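Local coordinates for tyrosine specific protein phosphatase (PDB 4AZ1) that probably removes phosphate groups from phosphotyrosine side chains of proteins in Trypanosoma cruzi, at residues 31-34 with 35-38; 107-110 with 111-114; 118-121 with 122-126; 243-247 with 248-252; 275-278 with 279-283. All coordinates share one frame; numbering follows the deposited sequence.

Contact 1. Residues 31-34 with 35-38; sequences QEDP and RSIS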
loop_
_atom_site.group_PDB
_atom_site.type_symbol
_atom_site.label_atom_id
_atom_site.label_comp_id
_atom_site.label_asym_id
_atom_site.label_seq_id
_atom_site.Cartn_x
_atom_site.Cartn_y
_atom_site.Cartn_z
ATOM N N GLN A 31 -7.905 0.066 -35.182
ATOM C CA GLN A 31 -8.893 -0.918 -34.735
ATOM C C GLN A 31 -9.436 -0.632 -33.346
ATOM O O GLN A 31 -10.341 -1.336 -32.874
ATOM C CB GLN A 31 -8.283 -2.319 -34.728
ATOM C CG GLN A 31 -8.652 -3.157 -35.927
ATOM C CD GLN A 31 -7.849 -2.798 -37.151
ATOM O OE1 GLN A 31 -6.754 -3.316 -37.355
ATOM N NE2 GLN A 31 -8.388 -1.907 -37.975
ATOM N N GLU A 32 -8.875 0.375 -32.678
ATOM C CA GLU A 32 -9.299 0.685 -31.312
ATOM C C GLU A 32 -10.770 1.125 -31.218
ATOM O O GLU A 32 -11.218 2.030 -31.944
ATOM C CB GLU A 32 -8.372 1.726 -30.686
ATOM C CG GLU A 32 -6.950 1.205 -30.498
ATOM C CD GLU A 32 -6.054 2.166 -29.726
ATOM O OE1 GLU A 32 -6.446 3.346 -29.536
ATOM O OE2 GLU A 32 -4.954 1.735 -29.317
ATOM N N ASP A 33 -11.516 0.466 -30.332
ATOM C CA ASP A 33 -12.917 0.820 -30.083
ATOM C C ASP A 33 -13.354 0.401 -28.679
ATOM O O ASP A 33 -14.038 -0.609 -28.502
ATOM C CB ASP A 33 -13.840 0.210 -31.136
ATOM C CG ASP A 33 -15.298 0.637 -30.954
ATOM O OD1 ASP A 33 -15.551 1.608 -30.196
ATOM O OD2 ASP A 33 -16.185 0.008 -31.575
ATOM N N PRO A 34 -12.984 1.210 -27.680
ATOM C CA PRO A 34 -13.156 0.915 -26.253
ATOM C C PRO A 34 -14.560 1.233 -25.761
ATOM O O PRO A 34 -14.892 0.904 -24.621
ATOM C CB PRO A 34 -12.159 1.866 -25.598
ATOM C CG PRO A 34 -12.180 3.072 -26.488
ATOM C CD PRO A 34 -12.414 2.552 -27.897
ATOM N N ARG A 35 -15.367 1.872 -26.603
ATOM C CA ARG A 35 -16.721 2.252 -26.218
ATOM C C ARG A 35 -17.582 1.011 -25.996
ATOM O O ARG A 35 -18.490 1.002 -25.156
ATOM C CB ARG A 35 -17.355 3.129 -27.303
ATOM C CG ARG A 35 -16.790 4.540 -27.402
ATOM C CD ARG A 35 -17.708 5.454 -28.223
ATOM N NE ARG A 35 -17.911 4.971 -29.589
ATOM C CZ ARG A 35 -18.758 5.514 -30.461
ATOM N NH1 ARG A 35 -19.494 6.567 -30.119
ATOM N NH2 ARG A 35 -18.874 5.002 -31.681
ATOM N N SER A 36 -17.268 -0.031 -26.762
ATOM C CA SER A 36 -17.994 -1.300 -26.759
ATOM C C SER A 36 -17.518 -2.270 -25.674
ATOM O O SER A 36 -18.134 -3.318 -25.467
ATOM C CB SER A 36 -17.802 -1.976 -28.117
ATOM O OG SER A 36 -16.419 -2.183 -28.376
ATOM N N ILE A 37 -16.423 -1.927 -24.996
ATOM C CA ILE A 37 -15.804 -2.820 -24.019
ATOM C C ILE A 37 -16.151 -2.446 -22.579
ATOM O O ILE A 37 -16.131 -1.263 -22.219
ATOM C CB ILE A 37 -14.277 -2.792 -24.171
ATOM C CG1 ILE A 37 -13.900 -3.034 -25.632
ATOM C CG2 ILE A 37 -13.623 -3.810 -23.251
ATOM C CD1 ILE A 37 -12.413 -3.050 -25.886
ATOM N N SER A 38 -16.460 -3.449 -21.757
ATOM C CA SER A 38 -16.699 -3.222 -20.334
ATOM C C SER A 38 -15.402 -3.036 -19.533
ATOM O O SER A 38 -14.466 -3.841 -19.635
ATOM C CB SER A 38 -17.518 -4.363 -19.728
ATOM O OG SER A 38 -17.781 -4.110 -18.356
HETATM O O HOH W 1 -16.106 1.617 -22.646
#

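Contact 2. Residues 107-110 with 111-114; sequences MLYE and KKIS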
loop_
_atom_site.group_PDB
_atom_site.type_symbol
_atom_site.label_atom_id
_atom_site.label_comp_id
_atom_site.label_asym_id
_atom_site.label_seq_id
_atom_site.Cartn_x
_atom_site.Cartn_y
_atom_site.Cartn_z
ATOM N N MET A 107 -2.135 -10.117 -3.881
ATOM C CA MET A 107 -2.322 -10.890 -5.101
ATOM C C MET A 107 -1.149 -11.832 -5.302
ATOM O O MET A 107 -1.355 -13.023 -5.527
ATOM C CB MET A 107 -2.467 -9.969 -6.316
ATOM C CG MET A 107 -2.690 -10.709 -7.636
ATOM S SD MET A 107 -1.144 -11.163 -8.481
ATOM C CE MET A 107 -0.342 -9.548 -8.539
ATOM N N LEU A 108 0.073 -11.300 -5.214
ATOM C CA LEU A 108 1.270 -12.116 -5.390
ATOM C C LEU A 108 1.234 -13.278 -4.421
ATOM O O LEU A 108 1.589 -14.413 -4.766
ATOM C CB LEU A 108 2.527 -11.298 -5.116
ATOM C CG LEU A 108 2.852 -10.195 -6.106
ATOM C CD1 LEU A 108 4.167 -9.533 -5.713
ATOM C CD2 LEU A 108 2.928 -10.818 -7.503
ATOM N N TYR A 109 0.783 -12.986 -3.204
ATOM C CA TYR A 109 0.797 -13.962 -2.136
ATOM C C TYR A 109 -0.277 -15.027 -2.309
ATOM O O TYR A 109 0.012 -16.218 -2.226
ATOM C CB TYR A 109 0.636 -13.277 -0.776
ATOM C CG TYR A 109 0.733 -14.256 0.362
ATOM C CD1 TYR A 109 1.974 -14.693 0.823
ATOM C CD2 TYR A 109 -0.411 -14.772 0.961
ATOM C CE1 TYR A 109 2.068 -15.609 1.857
ATOM C CE2 TYR A 109 -0.323 -15.690 2.002
ATOM C CZ TYR A 109 0.918 -16.099 2.443
ATOM O OH TYR A 109 1.012 -17.009 3.471
ATOM N N GLU A 110 -1.518 -14.598 -2.507
ATOM C CA GLU A 110 -2.631 -15.536 -2.637
ATOM C C GLU A 110 -2.516 -16.394 -3.906
ATOM O O GLU A 110 -2.855 -17.581 -3.893
ATOM C CB GLU A 110 -3.973 -14.789 -2.627
ATOM C CG GLU A 110 -5.197 -15.706 -2.525
ATOM C CD GLU A 110 -6.256 -15.393 -3.569
ATOM O OE1 GLU A 110 -6.338 -14.224 -4.002
ATOM O OE2 GLU A 110 -7.000 -16.320 -3.962
ATOM N N LYS A 111 -2.032 -15.791 -4.993
ATOM C CA LYS A 111 -1.903 -16.503 -6.261
ATOM C C LYS A 111 -0.591 -17.272 -6.381
ATOM O O LYS A 111 -0.396 -18.002 -7.356
ATOM C CB LYS A 111 -2.066 -15.542 -7.450
ATOM C CG LYS A 111 -3.482 -15.033 -7.609
ATOM C CD LYS A 111 -4.436 -16.201 -7.788
ATOM C CE LYS A 111 -5.886 -15.747 -7.801
ATOM N NZ LYS A 111 -6.818 -16.859 -8.216
ATOM N N LYS A 112 0.291 -17.113 -5.392
ATOM C CA LYS A 112 1.573 -17.825 -5.372
ATOM C C LYS A 112 2.399 -17.492 -6.619
ATOM O O LYS A 112 3.008 -18.369 -7.239
ATOM C CB LYS A 112 1.371 -19.352 -5.257
ATOM C CG LYS A 112 0.478 -19.800 -4.091
ATOM C CD LYS A 112 0.969 -19.245 -2.760
ATOM C CE LYS A 112 -0.083 -19.414 -1.655
ATOM N NZ LYS A 112 0.222 -18.573 -0.458
ATOM N N ILE A 113 2.412 -16.219 -6.985
ATOM C CA ILE A 113 3.162 -15.786 -8.154
ATOM C C ILE A 113 4.656 -16.027 -7.921
ATOM O O ILE A 113 5.186 -15.709 -6.849
ATOM C CB ILE A 113 2.866 -14.315 -8.474
ATOM C CG1 ILE A 113 1.386 -14.153 -8.840
ATOM C CG2 ILE A 113 3.773 -13.806 -9.587
ATOM C CD1 ILE A 113 0.931 -15.048 -10.003
ATOM N N SER A 114 5.330 -16.615 -8.907
ATOM C CA SER A 114 6.737 -16.971 -8.740
ATOM C C SER A 114 7.698 -15.941 -9.362
ATOM O O SER A 114 8.852 -15.821 -8.931
ATOM C CB SER A 114 6.990 -18.401 -9.250
ATOM O OG SER A 114 8.335 -18.596 -9.643
#

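Contact 3. Residues 118-121 with 122-126; sequences MVTK and LEEGG. With FMT (formic acid), chain G.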
loop_
_atom_site.group_PDB
_atom_site.type_symbol
_atom_site.label_atom_id
_atom_site.label_comp_id
_atom_site.label_asym_id
_atom_site.label_seq_id
_atom_site.Cartn_x
_atom_site.Cartn_y
_atom_site.Cartn_z
ATOM N N MET A 118 9.627 -6.239 -13.860
ATOM C CA MET A 118 9.355 -4.816 -13.861
ATOM C C MET A 118 10.243 -4.184 -14.929
ATOM O O MET A 118 11.474 -4.272 -14.850
ATOM C CB MET A 118 9.671 -4.225 -12.471
ATOM C CG MET A 118 9.498 -2.718 -12.412
ATOM S SD MET A 118 9.887 -2.114 -10.759
ATOM C CE MET A 118 9.811 -0.349 -11.074
ATOM N N VAL A 119 9.620 -3.565 -15.935
ATOM C CA VAL A 119 10.362 -3.015 -17.064
ATOM C C VAL A 119 10.327 -1.482 -17.095
ATOM O O VAL A 119 9.939 -0.862 -18.091
ATOM C CB VAL A 119 9.833 -3.599 -18.418
ATOM C CG1 VAL A 119 10.780 -3.269 -19.532
ATOM C CG2 VAL A 119 9.732 -5.107 -18.325
ATOM N N THR A 120 10.727 -0.871 -15.992
ATOM C CA THR A 120 10.802 0.576 -15.906
ATOM C C THR A 120 11.675 0.922 -14.710
ATOM O O THR A 120 11.853 0.092 -13.814
ATOM C CB THR A 120 9.378 1.210 -15.709
ATOM O OG1 THR A 120 9.480 2.637 -15.672
ATOM C CG2 THR A 120 8.735 0.723 -14.398
ATOM N N LYS A 121 12.226 2.136 -14.695
ATOM C CA LYS A 121 12.686 2.723 -13.436
ATOM C C LYS A 121 11.504 3.318 -12.688
ATOM O O LYS A 121 10.428 3.543 -13.270
ATOM C CB LYS A 121 13.727 3.820 -13.667
ATOM C CG LYS A 121 14.993 3.322 -14.348
ATOM C CD LYS A 121 16.050 4.393 -14.313
ATOM C CE LYS A 121 16.385 4.848 -15.704
ATOM N NZ LYS A 121 17.712 5.516 -15.685
ATOM N N LEU A 122 11.723 3.589 -11.403
ATOM C CA LEU A 122 10.739 4.255 -10.556
ATOM C C LEU A 122 10.415 5.636 -11.115
ATOM O O LEU A 122 9.256 6.066 -11.084
ATOM C CB LEU A 122 11.302 4.406 -9.122
ATOM C CG LEU A 122 11.505 3.080 -8.373
ATOM C CD1 LEU A 122 12.330 3.302 -7.064
ATOM C CD2 LEU A 122 10.151 2.445 -8.060
ATOM N N GLU A 123 11.456 6.318 -11.608
ATOM C CA GLU A 123 11.364 7.674 -12.148
ATOM C C GLU A 123 12.190 7.754 -13.415
ATOM O O GLU A 123 13.309 7.231 -13.458
ATOM C CB GLU A 123 11.981 8.692 -11.170
ATOM C CG GLU A 123 11.299 8.787 -9.826
ATOM C CD GLU A 123 11.976 9.793 -8.913
ATOM O OE1 GLU A 123 12.900 10.501 -9.374
ATOM O OE2 GLU A 123 11.582 9.883 -7.731
ATOM N N GLU A 124 11.670 8.450 -14.426
ATOM C CA GLU A 124 12.380 8.617 -15.698
ATOM C C GLU A 124 12.111 10.012 -16.212
ATOM O O GLU A 124 10.958 10.434 -16.271
ATOM C CB GLU A 124 11.906 7.600 -16.766
ATOM C CG GLU A 124 12.251 6.141 -16.451
ATOM C CD GLU A 124 11.678 5.159 -17.464
ATOM O OE1 GLU A 124 11.047 5.614 -18.452
ATOM O OE2 GLU A 124 11.868 3.925 -17.284
ATOM N N GLY A 125 13.169 10.723 -16.582
ATOM C CA GLY A 125 13.031 12.012 -17.233
ATOM C C GLY A 125 12.433 13.096 -16.370
ATOM O O GLY A 125 12.086 14.172 -16.878
ATOM N N GLY A 126 12.318 12.835 -15.066
ATOM C CA GLY A 126 11.761 13.829 -14.161
ATOM C C GLY A 126 10.322 13.505 -13.798
ATOM O O GLY A 126 9.649 14.287 -13.130
HETATM C C FMT G . 15.183 2.492 -10.159
HETATM O O1 FMT G . 14.044 2.097 -10.408
HETATM O O2 FMT G . 15.772 3.345 -10.828
#

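Contact 4. Residues 243-247 with 248-252; sequences LTHLE and RGTLT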
loop_
_atom_site.group_PDB
_atom_site.type_symbol
_atom_site.label_atom_id
_atom_site.label_comp_id
_atom_site.label_asym_id
_atom_site.label_seq_id
_atom_site.Cartn_x
_atom_site.Cartn_y
_atom_site.Cartn_z
ATOM N N LEU A 243 8.773 -15.139 -30.198
ATOM C CA LEU A 243 9.944 -16.016 -30.167
ATOM C C LEU A 243 9.578 -17.477 -29.930
ATOM O O LEU A 243 10.280 -18.374 -30.393
ATOM C CB LEU A 243 10.981 -15.543 -29.139
ATOM C CG LEU A 243 11.786 -14.318 -29.586
ATOM C CD1 LEU A 243 12.424 -13.607 -28.402
ATOM C CD2 LEU A 243 12.849 -14.729 -30.591
ATOM N N THR A 244 8.482 -17.711 -29.215
ATOM C CA THR A 244 7.993 -19.074 -29.012
ATOM C C THR A 244 7.530 -19.647 -30.349
ATOM O O THR A 244 7.798 -20.810 -30.660
ATOM C CB THR A 244 6.844 -19.128 -27.988
ATOM O OG1 THR A 244 7.289 -18.606 -26.726
ATOM C CG2 THR A 244 6.369 -20.564 -27.800
ATOM N N HIS A 245 6.849 -18.835 -31.154
ATOM C CA HIS A 245 6.473 -19.283 -32.501
ATOM C C HIS A 245 7.700 -19.640 -33.335
ATOM O O HIS A 245 7.705 -20.643 -34.057
ATOM C CB HIS A 245 5.614 -18.227 -33.209
ATOM C CG HIS A 245 4.206 -18.192 -32.713
ATOM N ND1 HIS A 245 3.268 -19.137 -33.074
ATOM C CD2 HIS A 245 3.585 -17.356 -31.847
ATOM C CE1 HIS A 245 2.127 -18.872 -32.468
ATOM N NE2 HIS A 245 2.290 -17.792 -31.721
ATOM N N LEU A 246 8.742 -18.821 -33.213
ATOM C CA LEU A 246 9.994 -19.050 -33.928
ATOM C C LEU A 246 10.582 -20.396 -33.520
ATOM O O LEU A 246 10.982 -21.195 -34.369
ATOM C CB LEU A 246 10.977 -17.908 -33.621
ATOM C CG LEU A 246 12.342 -17.869 -34.327
ATOM C CD1 LEU A 246 12.844 -16.435 -34.432
ATOM C CD2 LEU A 246 13.380 -18.723 -33.610
ATOM N N GLU A 247 10.626 -20.637 -32.213
ATOM C CA GLU A 247 11.207 -21.861 -31.659
ATOM C C GLU A 247 10.435 -23.145 -31.988
ATOM O O GLU A 247 11.014 -24.233 -31.982
ATOM C CB GLU A 247 11.370 -21.720 -30.138
ATOM C CG GLU A 247 12.559 -20.868 -29.719
ATOM C CD GLU A 247 12.594 -20.592 -28.219
ATOM O OE1 GLU A 247 11.535 -20.702 -27.555
ATOM O OE2 GLU A 247 13.686 -20.265 -27.700
ATOM N N ARG A 248 9.134 -23.025 -32.251
ATOM C CA ARG A 248 8.331 -24.195 -32.598
ATOM C C ARG A 248 7.925 -24.192 -34.080
ATOM O O ARG A 248 7.006 -24.912 -34.495
ATOM C CB ARG A 248 7.132 -24.386 -31.646
ATOM C CG ARG A 248 6.179 -23.219 -31.551
ATOM C CD ARG A 248 5.002 -23.480 -30.614
ATOM N NE ARG A 248 5.375 -23.990 -29.293
ATOM C CZ ARG A 248 4.525 -24.103 -28.271
ATOM N NH1 ARG A 248 3.264 -23.722 -28.420
ATOM N NH2 ARG A 248 4.928 -24.586 -27.098
ATOM N N GLY A 249 8.631 -23.383 -34.871
ATOM C CA GLY A 249 8.531 -23.455 -36.317
ATOM C C GLY A 249 7.237 -22.905 -36.884
ATOM O O GLY A 249 6.866 -23.227 -38.014
ATOM N N THR A 250 6.558 -22.061 -36.112
ATOM C CA THR A 250 5.273 -21.521 -36.546
ATOM C C THR A 250 5.280 -20.005 -36.772
ATOM O O THR A 250 4.216 -19.390 -36.900
ATOM C CB THR A 250 4.158 -21.891 -35.567
ATOM O OG1 THR A 250 4.637 -21.718 -34.228
ATOM C CG2 THR A 250 3.741 -23.346 -35.763
ATOM N N LEU A 251 6.469 -19.409 -36.822
ATOM C CA LEU A 251 6.603 -18.013 -37.232
ATOM C C LEU A 251 6.064 -17.832 -38.648
ATOM O O LEU A 251 6.409 -18.592 -39.557
ATOM C CB LEU A 251 8.068 -17.589 -37.191
ATOM C CG LEU A 251 8.413 -16.105 -37.344
ATOM C CD1 LEU A 251 7.725 -15.267 -36.262
ATOM C CD2 LEU A 251 9.921 -15.905 -37.278
ATOM N N THR A 252 5.199 -16.841 -38.843
ATOM C CA THR A 252 4.728 -16.522 -40.190
ATOM C C THR A 252 4.938 -15.039 -40.439
ATOM O O THR A 252 5.358 -14.308 -39.543
ATOM C CB THR A 252 3.236 -16.843 -40.392
ATOM O OG1 THR A 252 2.447 -15.912 -39.642
ATOM C CG2 THR A 252 2.908 -18.300 -39.970
#

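Contact 5. Residues 275-278 with 279-283; sequences EQYF and VIYLT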
loop_
_atom_site.group_PDB
_atom_site.type_symbol
_atom_site.label_atom_id
_atom_site.label_comp_id
_atom_site.label_asym_id
_atom_site.label_seq_id
_atom_site.Cartn_x
_atom_site.Cartn_y
_atom_site.Cartn_z
ATOM N N GLU A 275 7.463 2.568 -31.505
ATOM C CA GLU A 275 8.798 1.994 -31.353
ATOM C C GLU A 275 8.751 0.763 -30.463
ATOM O O GLU A 275 9.620 -0.097 -30.568
ATOM C CB GLU A 275 9.819 3.019 -30.832
ATOM C CG GLU A 275 9.615 3.414 -29.396
ATOM C CD GLU A 275 8.551 4.483 -29.225
ATOM O OE1 GLU A 275 7.916 4.881 -30.238
ATOM O OE2 GLU A 275 8.364 4.927 -28.070
ATOM N N GLN A 276 7.727 0.650 -29.615
ATOM C CA GLN A 276 7.603 -0.557 -28.793
ATOM C C GLN A 276 7.172 -1.747 -29.657
ATOM O O GLN A 276 7.589 -2.867 -29.413
ATOM C CB GLN A 276 6.631 -0.337 -27.617
ATOM C CG GLN A 276 7.213 0.575 -26.509
ATOM C CD GLN A 276 6.122 1.178 -25.637
ATOM O OE1 GLN A 276 4.934 0.932 -25.873
ATOM N NE2 GLN A 276 6.513 1.987 -24.642
ATOM N N TYR A 277 6.342 -1.492 -30.664
ATOM C CA TYR A 277 5.915 -2.531 -31.600
ATOM C C TYR A 277 7.108 -2.927 -32.477
ATOM O O TYR A 277 7.354 -4.115 -32.763
ATOM C CB TYR A 277 4.748 -1.993 -32.453
ATOM C CG TYR A 277 4.189 -2.972 -33.473
ATOM C CD1 TYR A 277 3.446 -4.086 -33.073
ATOM C CD2 TYR A 277 4.378 -2.766 -34.832
ATOM C CE1 TYR A 277 2.923 -4.984 -34.014
ATOM C CE2 TYR A 277 3.862 -3.657 -35.782
ATOM C CZ TYR A 277 3.130 -4.759 -35.359
ATOM O OH TYR A 277 2.608 -5.637 -36.294
ATOM N N PHE A 278 7.861 -1.916 -32.890
ATOM C CA PHE A 278 9.095 -2.138 -33.631
ATOM C C PHE A 278 10.052 -3.078 -32.881
ATOM O O PHE A 278 10.631 -3.988 -33.489
ATOM C CB PHE A 278 9.769 -0.803 -33.903
ATOM C CG PHE A 278 10.388 -0.720 -35.252
ATOM C CD1 PHE A 278 11.155 -1.779 -35.742
ATOM C CD2 PHE A 278 10.193 0.399 -36.050
ATOM C CE1 PHE A 278 11.731 -1.711 -37.011
ATOM C CE2 PHE A 278 10.760 0.477 -37.327
ATOM C CZ PHE A 278 11.532 -0.580 -37.806
ATOM N N VAL A 279 10.195 -2.888 -31.567
ATOM C CA VAL A 279 11.119 -3.724 -30.782
ATOM C C VAL A 279 10.823 -5.234 -30.931
ATOM O O VAL A 279 11.750 -6.047 -30.951
ATOM C CB VAL A 279 11.200 -3.283 -29.284
ATOM C CG1 VAL A 279 12.108 -4.234 -28.475
ATOM C CG2 VAL A 279 11.748 -1.866 -29.173
ATOM N N ILE A 280 9.553 -5.615 -31.082
ATOM C CA ILE A 280 9.263 -7.037 -31.264
ATOM C C ILE A 280 9.917 -7.562 -32.549
ATOM O O ILE A 280 10.536 -8.620 -32.525
ATOM C CB ILE A 280 7.755 -7.372 -31.239
ATOM C CG1 ILE A 280 7.104 -6.822 -29.967
ATOM C CG2 ILE A 280 7.533 -8.904 -31.341
ATOM C CD1 ILE A 280 5.582 -6.793 -30.031
ATOM N N TYR A 281 9.819 -6.826 -33.655
ATOM C CA TYR A 281 10.537 -7.226 -34.871
ATOM C C TYR A 281 12.054 -7.285 -34.658
ATOM O O TYR A 281 12.725 -8.178 -35.184
ATOM C CB TYR A 281 10.224 -6.288 -36.043
ATOM C CG TYR A 281 8.918 -6.581 -36.755
ATOM C CD1 TYR A 281 8.852 -7.541 -37.749
ATOM C CD2 TYR A 281 7.755 -5.878 -36.443
ATOM C CE1 TYR A 281 7.653 -7.813 -38.412
ATOM C CE2 TYR A 281 6.564 -6.139 -37.091
ATOM C CZ TYR A 281 6.520 -7.107 -38.085
ATOM O OH TYR A 281 5.327 -7.370 -38.746
ATOM N N LEU A 282 12.592 -6.312 -33.923
ATOM C CA LEU A 282 14.033 -6.255 -33.658
ATOM C C LEU A 282 14.520 -7.470 -32.867
ATOM O O LEU A 282 15.602 -7.994 -33.131
ATOM C CB LEU A 282 14.393 -4.981 -32.884
ATOM C CG LEU A 282 14.092 -3.694 -33.642
ATOM C CD1 LEU A 282 14.467 -2.450 -32.818
ATOM C CD2 LEU A 282 14.800 -3.705 -34.981
ATOM N N THR A 283 13.736 -7.911 -31.889
ATOM C CA THR A 283 14.149 -9.092 -31.127
ATOM C C THR A 283 14.139 -10.331 -32.027
ATOM O O THR A 283 14.983 -11.213 -31.882
ATOM C CB THR A 283 13.288 -9.338 -29.856
ATOM O OG1 THR A 283 12.013 -9.880 -30.219
ATOM C CG2 THR A 283 13.082 -8.056 -29.097
#

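Contact 1. Residues 31-34 with 35-38
Residues P34 to I37 make a type I beta turn, with R35 and S36 in its two central positions and a weak hydrogen bond from I37 N to P34 O at 3.2 Å closing it. It sits in the loop that leads from helix 14-30 to helix 40-44. The ring of proline suits the entrance of the turn, because it fixes phi of P34 near -82° and leaves no N-H that would need a partner.

A second bond ties the residue before the turn to it: the hydroxyl of S36 donates from OG to D33 O at 2.9 Å, tilted 23° from the carbonyl plane. With chi1 at 58°, OG of S36 is set between its own N and C and is placed to meet that carbonyl. Serine is apt here, since its short arm puts a donor within bonding distance.

D33 and R35 come together less firmly. The carboxylate lies at the edge of the guanidinium, near its plane, but OD1 of D33 is 4.2 Å from NE of R35, beyond a salt bridge, so the attraction should be a mild one on this exposed surface. E32 instead pairs with R264 in a salt bridge, and the ring of P34 rests on F268.

I37 is directed back at the turn, while its side chain also meets N57. Its CG1 branch packs along the preceding backbone, with CG1 of I37 3.8 Å from D33 O and CD1 of I37 4.1 Å from P34 CA.

Contact 2. Residues 107-110 with 111-114
K111 and K112 fold back on the last turn of helix 101-110 and, with E110, carry most of the contact. The amide of K111 still makes an i to i-4 bond, its N donating to M107 O at 2.9 Å, and its CB and CG lie close to that same carbonyl oxygen. Its aliphatic chain then runs beside E110, the two pointing the same way, with CE of K111 about 4.0 Å from OE2 of E110. The ammonium group goes further and donates to T66, so the carboxylate of E110 is a neighbour of opposite charge rather than its main partner.

K112 turns the chain out of the helix. Its positive phi of 59° makes the Schellman motif, in which I113 N reaches L108 O at 3.0 Å while K112 N gives a weak bond to Y109 O. The reversal brings I113 against the helix: its CB lies 3.6 Å from CD2 of L108, the two side chains crossing at about a right angle, and its CG1 meets SD of M107. L108 and I113 also touch V223 of strand 222-225, so apolar side chains suit both places.

The chain of K112, bent at chi2 (-54°), curls back beside Y109. NZ of K112 donates to Y109 O at 3.0 Å and also stands over one face of the Y109 ring, 3.9 Å from its centroid, in a cation-pi contact. The phenol donates to P182, which helps hold the ring in place. A positive charge over an electron-rich face and beside a carbonyl at the helix's C-terminal end is probably favourable on both counts.

Contact 3. Residues 118-121 with 122-126
Within the bend, E124 takes a backbone amide: K121 N donates to OE2 of E124 at 3.2 Å, meeting the carboxylate on its anti side and 21° out of its plane. E124, extended beyond CG, carries the carboxylate back to K121. OG1 of T120 also lies 3.2 Å from that OE2, but its proton goes to K121 O at 2.7 Å, on a lone pair in the carbonyl plane, and R232 gives the same hydroxyl a weak bond.

The same OE2 forms a salt bridge with R232, by sequence the arginine ending the family's HCX5R phosphate-binding loop, and OE1 accepts from the amide of D196. E124 probably acts as a second-shell residue that helps to position R232, as the corresponding glutamate does in related phosphatases, and its bond to D196 N ties it to the WPD loop.

G125 and G126, both with positive phi, make the type I' turn of the hairpin of strands 123-124 and 127-128. M118 and L122 cross at about a right angle, CE of M118 4.1 Å from CD2 of L122. L122 N donates at 2.9 Å to O1 of a bound formic acid, probably from the crystallisation liquor, which Q190 also binds.

Contact 4. Residues 243-247 with 248-252
T244 meets R248 at the C-terminal end of helix 232-247, where T244 O accepts R248 N at 3.0 Å. The methyl group CG2 of T244 lies over one face of the R248 guanidinium, toward its rim, 3.9 Å from NE, the two side chains running alongside each other. Threonine suits the spot because its other branch, OG1, bonds back to Y240 O and leaves the methyl for the arginine.

H245 follows, and its carbonyl gathers several donors. T250 N reaches H245 O at 2.7 Å, with weak bonds from R248 N and L251 N, the latter also bonded to N5. Beside this, the imidazole edge faces T250, with ND1 of H245 3.1 Å from OG1 of T250.

L246 O accepts G249 N at 3.3 Å, from well above the carbonyl plane, and this bond and that of T250 N to H245 O together make a Schellman motif. Glycine fits as the C-prime residue because phi is positive there (73°), a conformation it adopts easily. The leucine side chain lies alongside L251, with CD1 of L246 4.1 Å from CD2 of L251, an apolar contact just beyond the turn.

E247 ends the helix, and its carboxylate turns to a salt bridge with R287 of helix 274-288. L246 packs on L284 and R287 of that same helix, L251 touches F7 near the N-terminus, and R248 lies on the loop residues L86 and P87.

Contact 5. Residues 275-278 with 279-283
The Y277 and Y281 rings, one helical turn apart, form an offset edge-to-face pair: the edge of Y281 is turned toward the face of Y277, with centroids 5.9 Å apart and planes at 78°. CE2 of Y277 lies in the plane of the Y281 ring, 3.9 Å from CE2 of Y281. The Y281 ring also stacks with F9. The two chains start differently, CG of Y277 anti to its N (chi1 -180°) and CG of Y281 swung beside its own N (-81°), yet they run side by side. Both hydroxyls bond to the same oxygen, OE1, of E24, and that of Y281 also bonds to R20. Tyrosine suits both places, since its ring fills the core while its hydroxyl reaches the charged side chain of E24 on helix 14-30.

The F278 ring meets L282 obliquely, its CD1 4.1 Å from CG of L282.

Ordinary helical bonds run beneath these side chains: V279 N to E275 O at 3.0 Å and L282 N to F278 O at 3.1 Å. T283 returns its hydroxyl to the helix, OG1 donating to I280 O at 3.0 Å, and so satisfies it locally.

Helix 274-288 is thus enclosed on several sides. Y277 and I280 pack on helix 255-266, Y277 and F278 on helix 14-30, and F278 and L282 on L295 and L299 of helix 293-299.

In the fold
The contacts follow one another along the chain, each closing before the next opens. Contact 1 lies at the surface after helix 14-30, about 10 Å from contact 5 at the nearest atoms. Contacts 2 and 3 adjoin through strand 115-118 of the central mixed sheet, their centres 24 Å apart, contact 2 entering the strand and contact 3 leaving it. Contacts 4 and 5, with centres 16 Å apart, meet where L243 packs on T283 between helices 232-247 and 274-288. Contacts 3 and 4 lie on opposite sides of the chain's centre, yet R232, which pairs with contact 3, begins the helix that ends in contact 4. The probable phosphate-binding loop thus leads into helix 232-247.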